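Local coordinates for protein cytochrome C, class II (Shewanella frigidimarina, PDB 4ULV) that holds a covalently attached heme c, whose iron can bind diatomic gases, in a four-helix bundle, and probably takes part in electron transfer, at residues F41-D46 with L95-K100; H56-A61 with W75-F81; F88-A92 with N113-S117. All coordinates share one frame; numbering follows the deposited sequence.

How the contacts relate
All three contacts draw on helix 78-98 of this four-helix-bundle cytochrome c'. Contact 2 uses its N-terminal end and reaches back to helix 73-76, contact 3 uses its middle and contact 1 its C-terminal end. Contacts 1 and 2 lie on opposite sides of the chain's centre, their own centres about 27 Å apart, and in sequence contact 2 is nested within the span that contact 1 closes. Contact 3 crosses contact 1 in chain order and touches it where Leu95 CB packs on Thr114 OG1; their centres are about 12 Å apart. Contacts 2 and 3, centres about 18 Å apart, line the heme pocket, while contact 1 ties helix 38-51 to helix 78-98 without touching the heme.

Contact 1 of 3, residues F41-D46 with L95-K100; sequences FSTRAD and LAVAAK
Lys100 and Asp46 reach toward each other from opposite directions and meet in a salt bridge, with Lys100 NZ 2.9 Å from Asp46 OD1. The ammonium approaches on the syn side of that oxygen, 27° out of the carboxylate plane, and makes a second, weak bond to OD2. NZ also donates to Ser42 OG at 2.8 Å and to Ala96 O at 2.9 Å, so one charged group ties two side chains of 41-46 to a carbonyl of its own segment. Bends at chi2 and chi4 fold the lysine chain back to bring NZ there. Ser42 contributes by holding OG anti to the backbone N (chi1 173°), facing Lys100.

Beside this polar cluster the backbones come close because small residues face each other: the CA atoms of Ala45 and Ala96 are 4.7 Å apart. The methyl of Ala45 rests on Ala96 CA at 3.7 Å and also touches Ala99 CB. Ala99 CB in turn lies at the edge of the Phe41 ring, near its plane, 3.9 Å from Phe41 CD1. Leu95 adds a looser apolar touch, CD1 reaching Phe41 CE1 at 4.5 Å.

The contact joins helix 38-51 to the C-terminal end of helix 78-98 and the turn that follows it. Phe41 carries the packing on to Met26 and Leu30 of helix 5-30 and to Ile107 of helix 104-125, while Leu95 lies against Ala110, so all four long helices of the bundle meet here.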
loop_
_atom_site.group_PDB
_atom_site.type_symbol
_atom_site.label_atom_id
_atom_site.label_comp_id
_atom_site.label_asym_id
_atom_site.label_seq_id
_atom_site.Cartn_x
_atom_site.Cartn_y
_atom_site.Cartn_z
ATOM N N PHE A 41 -16.723 -0.583 -0.648
ATOM C CA PHE A 41 -16.405 -0.108 0.701
ATOM C C PHE A 41 -15.565 -1.164 1.456
ATOM O O PHE A 41 -14.628 -0.831 2.194
ATOM C CB PHE A 41 -17.711 0.232 1.461
ATOM C CG PHE A 41 -17.519 0.822 2.820
ATOM C CD1 PHE A 41 -17.341 0.022 3.928
ATOM C CD2 PHE A 41 -17.551 2.222 3.009
ATOM C CE1 PHE A 41 -17.115 0.552 5.167
ATOM C CE2 PHE A 41 -17.385 2.773 4.271
ATOM C CZ PHE A 41 -17.211 1.948 5.345
ATOM N N SER A 42 -16.016 -2.429 1.359
ATOM C CA SER A 42 -15.326 -3.523 2.044
ATOM C C SER A 42 -13.876 -3.691 1.557
ATOM O O SER A 42 -12.994 -3.833 2.332
ATOM C CB SER A 42 -16.090 -4.831 1.836
ATOM O OG SER A 42 -15.336 -5.908 2.368
ATOM N N THR A 43 -13.714 -3.676 0.252
ATOM C CA THR A 43 -12.347 -3.901 -0.271
ATOM C C THR A 43 -11.423 -2.680 0.047
ATOM O O THR A 43 -10.221 -2.895 0.322
ATOM C CB THR A 43 -12.376 -4.327 -1.723
ATOM O OG1 THR A 43 -11.251 -5.200 -1.961
ATOM C CG2 THR A 43 -12.397 -3.154 -2.629
ATOM N N ARG A 44 -12.015 -1.492 0.141
ATOM C CA ARG A 44 -11.271 -0.348 0.620
ATOM C C ARG A 44 -10.883 -0.497 2.061
ATOM O O ARG A 44 -9.775 -0.125 2.467
ATOM C CB ARG A 44 -11.975 0.971 0.333
ATOM C CG ARG A 44 -12.032 1.225 -1.191
ATOM C CD ARG A 44 -11.909 2.642 -1.488
ATOM N NE ARG A 44 -12.311 2.946 -2.806
ATOM C CZ ARG A 44 -11.510 2.866 -3.861
ATOM N NH1 ARG A 44 -10.285 2.411 -3.716
ATOM N NH2 ARG A 44 -11.991 3.241 -5.028
ATOM N N ALA A 45 -11.809 -1.045 2.870
ATOM C CA ALA A 45 -11.449 -1.284 4.240
ATOM C C ALA A 45 -10.316 -2.304 4.350
ATOM O O ALA A 45 -9.398 -2.160 5.184
ATOM C CB ALA A 45 -12.701 -1.785 5.018
ATOM N N ASP A 46 -10.340 -3.327 3.505
ATOM C CA ASP A 46 -9.243 -4.310 3.491
ATOM C C ASP A 46 -7.941 -3.610 3.027
ATOM O O ASP A 46 -6.889 -3.838 3.616
ATOM C CB ASP A 46 -9.604 -5.467 2.560
ATOM C CG ASP A 46 -10.778 -6.334 3.082
ATOM O OD1 ASP A 46 -10.864 -6.465 4.303
ATOM O OD2 ASP A 46 -11.613 -6.807 2.279
ATOM N N LEU A 95 -12.390 -2.285 11.335
ATOM C CA LEU A 95 -13.244 -1.704 10.320
ATOM C C LEU A 95 -13.467 -2.622 9.132
ATOM O O LEU A 95 -14.565 -2.721 8.569
ATOM C CB LEU A 95 -12.621 -0.362 9.844
ATOM C CG LEU A 95 -13.253 0.395 8.682
ATOM C CD1 LEU A 95 -14.721 0.713 8.958
ATOM C CD2 LEU A 95 -12.484 1.693 8.401
ATOM N N ALA A 96 -12.376 -3.282 8.725
ATOM C CA ALA A 96 -12.490 -4.288 7.668
ATOM C C ALA A 96 -13.479 -5.412 8.042
ATOM O O ALA A 96 -14.248 -5.859 7.187
ATOM C CB ALA A 96 -11.141 -4.833 7.265
ATOM N N VAL A 97 -13.433 -5.869 9.310
ATOM C CA VAL A 97 -14.406 -6.886 9.760
ATOM C C VAL A 97 -15.817 -6.289 9.714
ATOM O O VAL A 97 -16.734 -6.945 9.188
ATOM C CB VAL A 97 -14.040 -7.403 11.195
ATOM C CG1 VAL A 97 -15.124 -8.246 11.767
ATOM C CG2 VAL A 97 -12.750 -8.209 11.181
ATOM N N ALA A 98 -16.006 -5.058 10.235
ATOM C CA ALA A 98 -17.338 -4.485 10.259
ATOM C C ALA A 98 -17.916 -4.329 8.859
ATOM O O ALA A 98 -19.100 -4.515 8.602
ATOM C CB ALA A 98 -17.288 -3.103 10.942
ATOM N N ALA A 99 -17.017 -4.026 7.898
ATOM C CA ALA A 99 -17.433 -3.872 6.525
ATOM C C ALA A 99 -17.907 -5.143 5.814
ATOM O O ALA A 99 -18.505 -5.080 4.752
ATOM C CB ALA A 99 -16.293 -3.239 5.708
ATOM N N LYS A 100 -17.673 -6.290 6.441
ATOM C CA LYS A 100 -18.203 -7.534 5.919
ATOM C C LYS A 100 -19.666 -7.800 6.314
ATOM O O LYS A 100 -20.202 -8.793 5.892
ATOM C CB LYS A 100 -17.329 -8.734 6.351
ATOM C CG LYS A 100 -15.863 -8.606 6.029
ATOM C CD LYS A 100 -15.669 -8.285 4.584
ATOM C CE LYS A 100 -14.172 -8.148 4.206
ATOM N NZ LYS A 100 -13.715 -6.707 4.472
#

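Contact 2 of 3, residues H56-A61 with W75-F81; sequences HEGFIA and WQDKADF. With HEC (heme c), chain C; GOL (glycerol), chain D; SO4 (sulfate ion), chain G.
Phe59 O receives two donors from 75-81: Trp75 NE1 at 2.9 Å and, weakly, Lys78 NZ at 3.3 Å. The indole N-H points at the oxygen from above the carbonyl plane, at an N-H...O angle of 151°, with the oxygen near the plane of the indole. Phe59 is the centre of an inverse gamma turn, closed by a weak bond from Ile60 N to Gly58 O. Lys78 NZ also donates to O3 of a glycerol, probably from the crystallisation liquor; that O3 donates to His56 O and stands over one imidazole face, toward the rim. His56 NE2 is held by Asp82.

Phe59 and Phe81 both belong to the heme pocket. Phe81 sends its edge into the face of Phe59, a tilted edge-to-face pair with centroids 4.8 Å apart and planes at 60°. Phe81 CG lies anti to the backbone N (chi1 -176°), which brings CZ over the centre of the Phe59 ring. Trp75 CZ2 comes to the rim of that ring instead. Phe59 CE1 touches the heme methyl CMD at 3.7 Å, and Phe81 CE1 meets heme CAC at 3.8 Å.

The contact pins the loop after helix 38-51 against helix 73-76 and the start of helix 78-98. Phe59 also leans on Phe16 of helix 5-30 and makes a cation-pi contact with Arg12, while Phe81 packs on Cys121 and Tyr125 of helix 104-125.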
loop_
_atom_site.group_PDB
_atom_site.type_symbol
_atom_site.label_atom_id
_atom_site.label_comp_id
_atom_site.label_asym_id
_atom_site.label_seq_id
_atom_site.Cartn_x
_atom_site.Cartn_y
_atom_site.Cartn_z
ATOM N N HIS A 56 4.897 2.500 9.417
ATOM C CA HIS A 56 5.718 2.514 10.605
ATOM C C HIS A 56 7.235 2.319 10.298
ATOM O O HIS A 56 8.081 2.957 10.957
ATOM C CB HIS A 56 5.228 1.448 11.568
ATOM C CG HIS A 56 6.013 1.386 12.815
ATOM N ND1 HIS A 56 7.029 0.481 13.008
ATOM C CD2 HIS A 56 5.961 2.122 13.937
ATOM C CE1 HIS A 56 7.563 0.656 14.198
ATOM N NE2 HIS A 56 6.932 1.656 14.779
ATOM N N GLU A 57 7.546 1.403 9.400
ATOM C CA GLU A 57 8.924 1.075 9.017
ATOM C C GLU A 57 9.727 2.326 8.619
ATOM O O GLU A 57 10.955 2.347 8.823
ATOM C CB GLU A 57 8.899 0.084 7.882
ATOM C CG GLU A 57 10.311 -0.432 7.513
ATOM C CD GLU A 57 10.363 -1.497 6.464
ATOM O OE1 GLU A 57 9.266 -1.950 6.004
ATOM O OE2 GLU A 57 11.506 -1.954 6.170
ATOM N N GLY A 58 9.054 3.318 8.062
ATOM C CA GLY A 58 9.764 4.529 7.669
ATOM C C GLY A 58 10.204 5.455 8.790
ATOM O O GLY A 58 10.947 6.408 8.507
ATOM N N PHE A 59 9.741 5.269 10.024
ATOM C CA PHE A 59 10.055 6.206 11.109
ATOM C C PHE A 59 11.389 5.946 11.803
ATOM O O PHE A 59 11.469 5.676 13.022
ATOM C CB PHE A 59 8.899 6.289 12.078
ATOM C CG PHE A 59 7.712 7.026 11.511
ATOM C CD1 PHE A 59 7.628 8.416 11.575
ATOM C CD2 PHE A 59 6.690 6.320 10.827
ATOM C CE1 PHE A 59 6.559 9.049 11.001
ATOM C CE2 PHE A 59 5.631 7.003 10.267
ATOM C CZ PHE A 59 5.569 8.386 10.366
ATOM N N ILE A 60 12.441 6.027 10.984
ATOM C CA ILE A 60 13.794 5.746 11.430
ATOM C C ILE A 60 14.359 6.917 12.224
ATOM O O ILE A 60 13.996 8.120 11.978
ATOM C CB ILE A 60 14.695 5.305 10.238
ATOM C CG1 ILE A 60 14.937 6.504 9.287
ATOM C CG2 ILE A 60 14.018 4.148 9.507
ATOM C CD1 ILE A 60 15.947 6.130 8.211
ATOM N N ALA A 61 15.272 6.610 13.138
ATOM C CA ALA A 61 15.942 7.658 13.894
ATOM C C ALA A 61 16.574 8.720 12.992
ATOM O O ALA A 61 17.185 8.398 11.966
ATOM C CB ALA A 61 16.994 7.076 14.833
ATOM N N TRP A 75 10.316 10.376 18.304
ATOM C CA TRP A 75 11.461 9.645 18.758
ATOM C C TRP A 75 11.749 9.812 20.248
ATOM O O TRP A 75 12.384 8.959 20.862
ATOM C CB TRP A 75 12.682 9.955 17.874
ATOM C CG TRP A 75 12.452 9.364 16.489
ATOM C CD1 TRP A 75 12.682 8.055 16.083
ATOM C CD2 TRP A 75 11.851 10.023 15.372
ATOM N NE1 TRP A 75 12.242 7.877 14.823
ATOM C CE2 TRP A 75 11.727 9.065 14.348
ATOM C CE3 TRP A 75 11.384 11.325 15.152
ATOM C CZ2 TRP A 75 11.174 9.356 13.135
ATOM C CZ3 TRP A 75 10.827 11.614 13.926
ATOM C CH2 TRP A 75 10.737 10.646 12.930
ATOM N N GLN A 76 11.198 10.860 20.845
ATOM C CA GLN A 76 11.285 10.981 22.287
ATOM C C GLN A 76 10.346 10.032 22.987
ATOM O O GLN A 76 10.700 9.485 24.062
ATOM C CB GLN A 76 10.990 12.387 22.770
ATOM C CG GLN A 76 11.022 12.413 24.279
ATOM C CD GLN A 76 11.378 13.727 24.823
ATOM O OE1 GLN A 76 10.614 14.691 24.670
ATOM N NE2 GLN A 76 12.501 13.787 25.528
ATOM N N ASP A 77 9.158 9.857 22.408
ATOM C CA ASP A 77 8.072 9.089 22.953
ATOM C C ASP A 77 7.712 7.915 22.009
ATOM O O ASP A 77 6.525 7.769 21.650
ATOM C CB ASP A 77 6.911 10.055 23.139
ATOM C CG ASP A 77 7.195 11.082 24.259
ATOM O OD1 ASP A 77 8.173 10.905 25.013
ATOM O OD2 ASP A 77 6.407 11.997 24.431
ATOM N N LYS A 78 8.715 7.156 21.537
ATOM C CA LYS A 78 8.434 6.176 20.495
ATOM C C LYS A 78 7.531 5.072 21.019
ATOM O O LYS A 78 6.786 4.525 20.238
ATOM C CB LYS A 78 9.725 5.632 19.871
ATOM C CG LYS A 78 9.513 4.843 18.588
ATOM C CD LYS A 78 9.394 5.754 17.387
ATOM C CE LYS A 78 9.098 5.108 16.054
ATOM N NZ LYS A 78 10.151 4.149 15.624
ATOM N N ALA A 79 7.583 4.752 22.314
ATOM C CA ALA A 79 6.625 3.786 22.879
ATOM C C ALA A 79 5.190 4.216 22.645
ATOM O O ALA A 79 4.337 3.430 22.222
ATOM C CB ALA A 79 6.924 3.534 24.323
ATOM N N ASP A 80 4.915 5.483 22.951
ATOM C CA ASP A 80 3.563 5.971 22.747
ATOM C C ASP A 80 3.181 5.974 21.272
ATOM O O ASP A 80 2.082 5.590 20.910
ATOM C CB ASP A 80 3.325 7.356 23.367
ATOM C CG ASP A 80 1.892 7.836 23.200
ATOM O OD1 ASP A 80 0.952 7.215 23.792
ATOM O OD2 ASP A 80 1.736 8.800 22.437
ATOM N N PHE A 81 4.116 6.433 20.413
ATOM C CA PHE A 81 3.893 6.391 18.996
ATOM C C PHE A 81 3.525 4.977 18.488
ATOM O O PHE A 81 2.615 4.807 17.667
ATOM C CB PHE A 81 5.132 6.937 18.238
ATOM C CG PHE A 81 4.952 7.016 16.755
ATOM C CD1 PHE A 81 4.344 8.101 16.181
ATOM C CD2 PHE A 81 5.472 6.023 15.903
ATOM C CE1 PHE A 81 4.200 8.235 14.836
ATOM C CE2 PHE A 81 5.355 6.158 14.530
ATOM C CZ PHE A 81 4.747 7.264 13.973
HETATM FE FE HEC C . -1.184 10.036 9.153
HETATM C CHA HEC C . 1.085 11.879 7.352
HETATM C CHB HEC C . -3.394 10.334 6.626
HETATM C CHC HEC C . -3.152 7.697 10.632
HETATM C CHD HEC C . 1.107 9.664 11.630
HETATM N NA HEC C . -1.119 10.944 7.272
HETATM C C1A HEC C . -0.138 11.676 6.706
HETATM C C2A HEC C . -0.516 12.168 5.450
HETATM C C3A HEC C . -1.786 11.730 5.246
HETATM C C4A HEC C . -2.142 10.958 6.398
HETATM C CMA HEC C . -2.657 12.011 4.069
HETATM C CAA HEC C . 0.350 13.036 4.528
HETATM C CBA HEC C . 1.203 12.138 3.610
HETATM C CGA HEC C . 2.024 12.935 2.601
HETATM O O1A HEC C . 3.024 13.527 2.998
HETATM O O2A HEC C . 1.666 12.913 1.413
HETATM N NB HEC C . -2.942 9.065 8.663
HETATM C C1B HEC C . -3.789 9.397 7.648
HETATM C C2B HEC C . -5.057 8.808 7.750
HETATM C C3B HEC C . -4.937 8.069 8.890
HETATM C C4B HEC C . -3.672 8.225 9.447
HETATM C CMB HEC C . -6.231 9.030 6.884
HETATM C CAB HEC C . -5.974 7.188 9.565
HETATM C CBB HEC C . -6.858 6.387 8.617
HETATM N NC HEC C . -1.039 8.792 10.841
HETATM C C1C HEC C . -2.004 7.931 11.351
HETATM C C2C HEC C . -1.579 7.390 12.579
HETATM C C3C HEC C . -0.333 7.940 12.871
HETATM C C4C HEC C . -0.062 8.810 11.749
HETATM C CMC HEC C . -2.418 6.403 13.397
HETATM C CAC HEC C . 0.553 7.765 14.065
HETATM C CBC HEC C . 0.494 6.498 14.863
HETATM N ND HEC C . 0.793 10.636 9.434
HETATM C C1D HEC C . 1.511 10.504 10.540
HETATM C C2D HEC C . 2.721 11.260 10.509
HETATM C C3D HEC C . 2.751 11.801 9.255
HETATM C C4D HEC C . 1.524 11.456 8.633
HETATM C CMD HEC C . 3.764 11.350 11.545
HETATM C CAD HEC C . 3.868 12.595 8.655
HETATM C CBD HEC C . 4.745 11.777 7.703
HETATM C CGD HEC C . 5.895 12.591 7.079
HETATM O O1D HEC C . 5.600 13.771 6.671
HETATM O O2D HEC C . 7.009 12.050 7.099
HETATM C C1 GOL D . 13.191 1.160 13.037
HETATM O O1 GOL D . 13.608 1.568 11.766
HETATM C C2 GOL D . 12.199 2.179 13.484
HETATM O O2 GOL D . 11.885 1.831 14.855
HETATM C C3 GOL D . 11.005 2.177 12.494
HETATM O O3 GOL D . 9.842 2.816 13.125
HETATM S S SO4 G . 16.744 2.959 13.025
HETATM O O1 SO4 G . 17.745 3.728 12.298
HETATM O O2 SO4 G . 17.388 1.978 13.924
HETATM O O3 SO4 G . 15.929 2.238 12.046
HETATM O O4 SO4 G . 15.946 3.926 13.770
#

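Contact 3 of 3, residues F88-A92 with N113-S117; sequences FQDNA and NTGKS. With HEC (heme c), chain C.
Two antiparallel helices of the four-helix bundle pack here, and 113-117 runs directly into the Cys-Lys-Gly-Cys-His heme-attachment motif that begins at Cys118. The short axes of 88-92 and 113-117 approach to 9.2 Å with their directions at 158°. Asn91 spans the groove between them, its amide lying between Ser117 and Thr114. ND2 donates to Ser117 OG at 2.9 Å with an N-H...O angle of 161°, the hydroxyl lying slightly out of the amide plane. On the carbonyl end, Asn91 OD1 lies 2.9 Å from Thr114 OG1, which also bonds Ala110 O. Asn91 and Ser117 each have a second deposited conformer, so both amide contacts hold for the modelled conformers described. The amide reaches both hydroxyls because CG of Asn91 sits between the backbone N and the carbonyl carbon (chi1 81°).

Phe88 closes the heme side. Its ring meets the methyl of Thr114 at the edge, CE1 to CG2 being 4.1 Å, while CD1 lies 3.6 Å from Ser117 OG. Heme CHC lies over one ring face, offset toward the rim, and Phe88 CB touches the heme methyl CMC at 3.5 Å. Ser117 O approaches that same methyl to 3.6 Å, so both helices contribute to this part of the heme pocket.

Helix 78-98 packs on helix 104-125 here and also touches Ser52, just after helix 38-51, through Phe88 and Ala92.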
loop_
_atom_site.group_PDB
_atom_site.type_symbol
_atom_site.label_atom_id
_atom_site.label_comp_id
_atom_site.label_asym_id
_atom_site.label_seq_id
_atom_site.Cartn_x
_atom_site.Cartn_y
_atom_site.Cartn_z
ATOM N N PHE A 88 -3.877 1.664 15.683
ATOM C CA PHE A 88 -4.439 1.966 14.377
ATOM C C PHE A 88 -4.569 0.696 13.515
ATOM O O PHE A 88 -5.562 0.475 12.845
ATOM C CB PHE A 88 -3.573 3.081 13.697
ATOM C CG PHE A 88 -3.827 3.270 12.236
ATOM C CD1 PHE A 88 -5.109 3.434 11.734
ATOM C CD2 PHE A 88 -2.741 3.433 11.341
ATOM C CE1 PHE A 88 -5.336 3.676 10.394
ATOM C CE2 PHE A 88 -2.983 3.649 9.996
ATOM C CZ PHE A 88 -4.248 3.797 9.498
ATOM N N GLN A 89 -3.492 -0.097 13.477
ATOM C CA GLN A 89 -3.546 -1.355 12.713
ATOM C C GLN A 89 -4.723 -2.179 13.215
ATOM O O GLN A 89 -5.453 -2.758 12.410
ATOM C CB GLN A 89 -2.214 -2.136 12.845
ATOM C CG GLN A 89 -1.008 -1.411 12.189
ATOM C CD GLN A 89 0.337 -2.087 12.414
ATOM O OE1 GLN A 89 0.413 -3.210 12.954
ATOM N NE2 GLN A 89 1.404 -1.443 11.953
ATOM N N ASP A 90 -4.901 -2.240 14.523
ATOM C CA ASP A 90 -6.022 -3.008 15.101
ATOM C C ASP A 90 -7.399 -2.431 14.678
ATOM O O ASP A 90 -8.311 -3.172 14.300
ATOM C CB ASP A 90 -5.935 -2.991 16.618
ATOM C CG ASP A 90 -4.815 -3.833 17.175
ATOM O OD1 ASP A 90 -4.276 -4.765 16.479
ATOM O OD2 ASP A 90 -4.484 -3.615 18.395
ATOM N N ASN A 91 -7.582 -1.096 14.822
ATOM C CA ASN A 91 -8.836 -0.535 14.438
ATOM C C ASN A 91 -9.138 -0.584 12.956
ATOM O O ASN A 91 -10.264 -0.742 12.537
ATOM C CB ASN A 91 -9.012 0.827 15.076
ATOM C CG ASN A 91 -8.296 1.952 14.354
ATOM O OD1 ASN A 91 -8.377 2.064 13.137
ATOM N ND2 ASN A 91 -7.652 2.842 15.128
ATOM N N ALA A 92 -8.092 -0.534 12.114
ATOM C CA ALA A 92 -8.298 -0.708 10.681
ATOM C C ALA A 92 -8.769 -2.141 10.370
ATOM O O ALA A 92 -9.643 -2.330 9.527
ATOM C CB ALA A 92 -7.010 -0.382 9.919
ATOM N N ASN A 113 -14.070 5.233 14.831
ATOM C CA ASN A 113 -13.016 4.781 15.701
ATOM C C ASN A 113 -11.660 4.906 14.937
ATOM O O ASN A 113 -10.634 5.299 15.518
ATOM C CB ASN A 113 -13.198 3.313 16.076
ATOM C CG ASN A 113 -14.337 3.087 17.080
ATOM O OD1 ASN A 113 -14.832 4.041 17.733
ATOM N ND2 ASN A 113 -14.727 1.844 17.247
ATOM N N THR A 114 -11.670 4.498 13.666
ATOM C CA THR A 114 -10.430 4.574 12.875
ATOM C C THR A 114 -10.055 6.058 12.664
ATOM O O THR A 114 -8.858 6.436 12.839
ATOM C CB THR A 114 -10.651 3.839 11.589
ATOM O OG1 THR A 114 -10.947 2.442 11.872
ATOM C CG2 THR A 114 -9.425 3.881 10.722
ATOM N N GLY A 115 -11.011 6.925 12.320
ATOM C CA GLY A 115 -10.771 8.328 12.143
ATOM C C GLY A 115 -10.164 8.960 13.357
ATOM O O GLY A 115 -9.261 9.828 13.244
ATOM N N LYS A 116 -10.660 8.602 14.530
ATOM C CA LYS A 116 -10.103 9.148 15.776
ATOM C C LYS A 116 -8.661 8.818 15.960
ATOM O O LYS A 116 -7.916 9.653 16.519
ATOM C CB LYS A 116 -10.883 8.585 16.961
ATOM C CG LYS A 116 -10.478 9.103 18.363
ATOM C CD LYS A 116 -11.474 8.679 19.488
ATOM C CE LYS A 116 -11.007 9.121 20.862
ATOM N NZ LYS A 116 -9.890 8.307 21.413
ATOM N N SER A 117 -8.233 7.635 15.492
ATOM C CA SER A 117 -6.834 7.308 15.636
ATOM C C SER A 117 -5.955 8.117 14.707
ATOM O O SER A 117 -4.864 8.474 15.122
ATOM C CB SER A 117 -6.553 5.834 15.428
ATOM O OG SER A 117 -6.905 5.461 14.122
HETATM FE FE HEC C . -1.184 10.036 9.153
HETATM C CHA HEC C . 1.085 11.879 7.352
HETATM C CHB HEC C . -3.394 10.334 6.626
HETATM C CHC HEC C . -3.152 7.697 10.632
HETATM C CHD HEC C . 1.107 9.664 11.630
HETATM N NA HEC C . -1.119 10.944 7.272
HETATM C C1A HEC C . -0.138 11.676 6.706
HETATM C C2A HEC C . -0.516 12.168 5.450
HETATM C C3A HEC C . -1.786 11.730 5.246
HETATM C C4A HEC C . -2.142 10.958 6.398
HETATM C CMA HEC C . -2.657 12.011 4.069
HETATM C CAA HEC C . 0.350 13.036 4.528
HETATM C CBA HEC C . 1.203 12.138 3.610
HETATM C CGA HEC C . 2.024 12.935 2.601
HETATM O O1A HEC C . 3.024 13.527 2.998
HETATM O O2A HEC C . 1.666 12.913 1.413
HETATM N NB HEC C . -2.942 9.065 8.663
HETATM C C1B HEC C . -3.789 9.397 7.648
HETATM C C2B HEC C . -5.057 8.808 7.750
HETATM C C3B HEC C . -4.937 8.069 8.890
HETATM C C4B HEC C . -3.672 8.225 9.447
HETATM C CMB HEC C . -6.231 9.030 6.884
HETATM C CAB HEC C . -5.974 7.188 9.565
HETATM C CBB HEC C . -6.858 6.387 8.617
HETATM N NC HEC C . -1.039 8.792 10.841
HETATM C C1C HEC C . -2.004 7.931 11.351
HETATM C C2C HEC C . -1.579 7.390 12.579
HETATM C C3C HEC C . -0.333 7.940 12.871
HETATM C C4C HEC C . -0.062 8.810 11.749
HETATM C CMC HEC C . -2.418 6.403 13.397
HETATM C CAC HEC C . 0.553 7.765 14.065
HETATM C CBC HEC C . 0.494 6.498 14.863
HETATM N ND HEC C . 0.793 10.636 9.434
HETATM C C1D HEC C . 1.511 10.504 10.540
HETATM C C2D HEC C . 2.721 11.260 10.509
HETATM C C3D HEC C . 2.751 11.801 9.255
HETATM C C4D HEC C . 1.524 11.456 8.633
HETATM C CMD HEC C . 3.764 11.350 11.545
HETATM C CAD HEC C . 3.868 12.595 8.655
HETATM C CBD HEC C . 4.745 11.777 7.703
HETATM C CGD HEC C . 5.895 12.591 7.079
HETATM O O1D HEC C . 5.600 13.771 6.671
HETATM O O2D HEC C . 7.009 12.050 7.099
#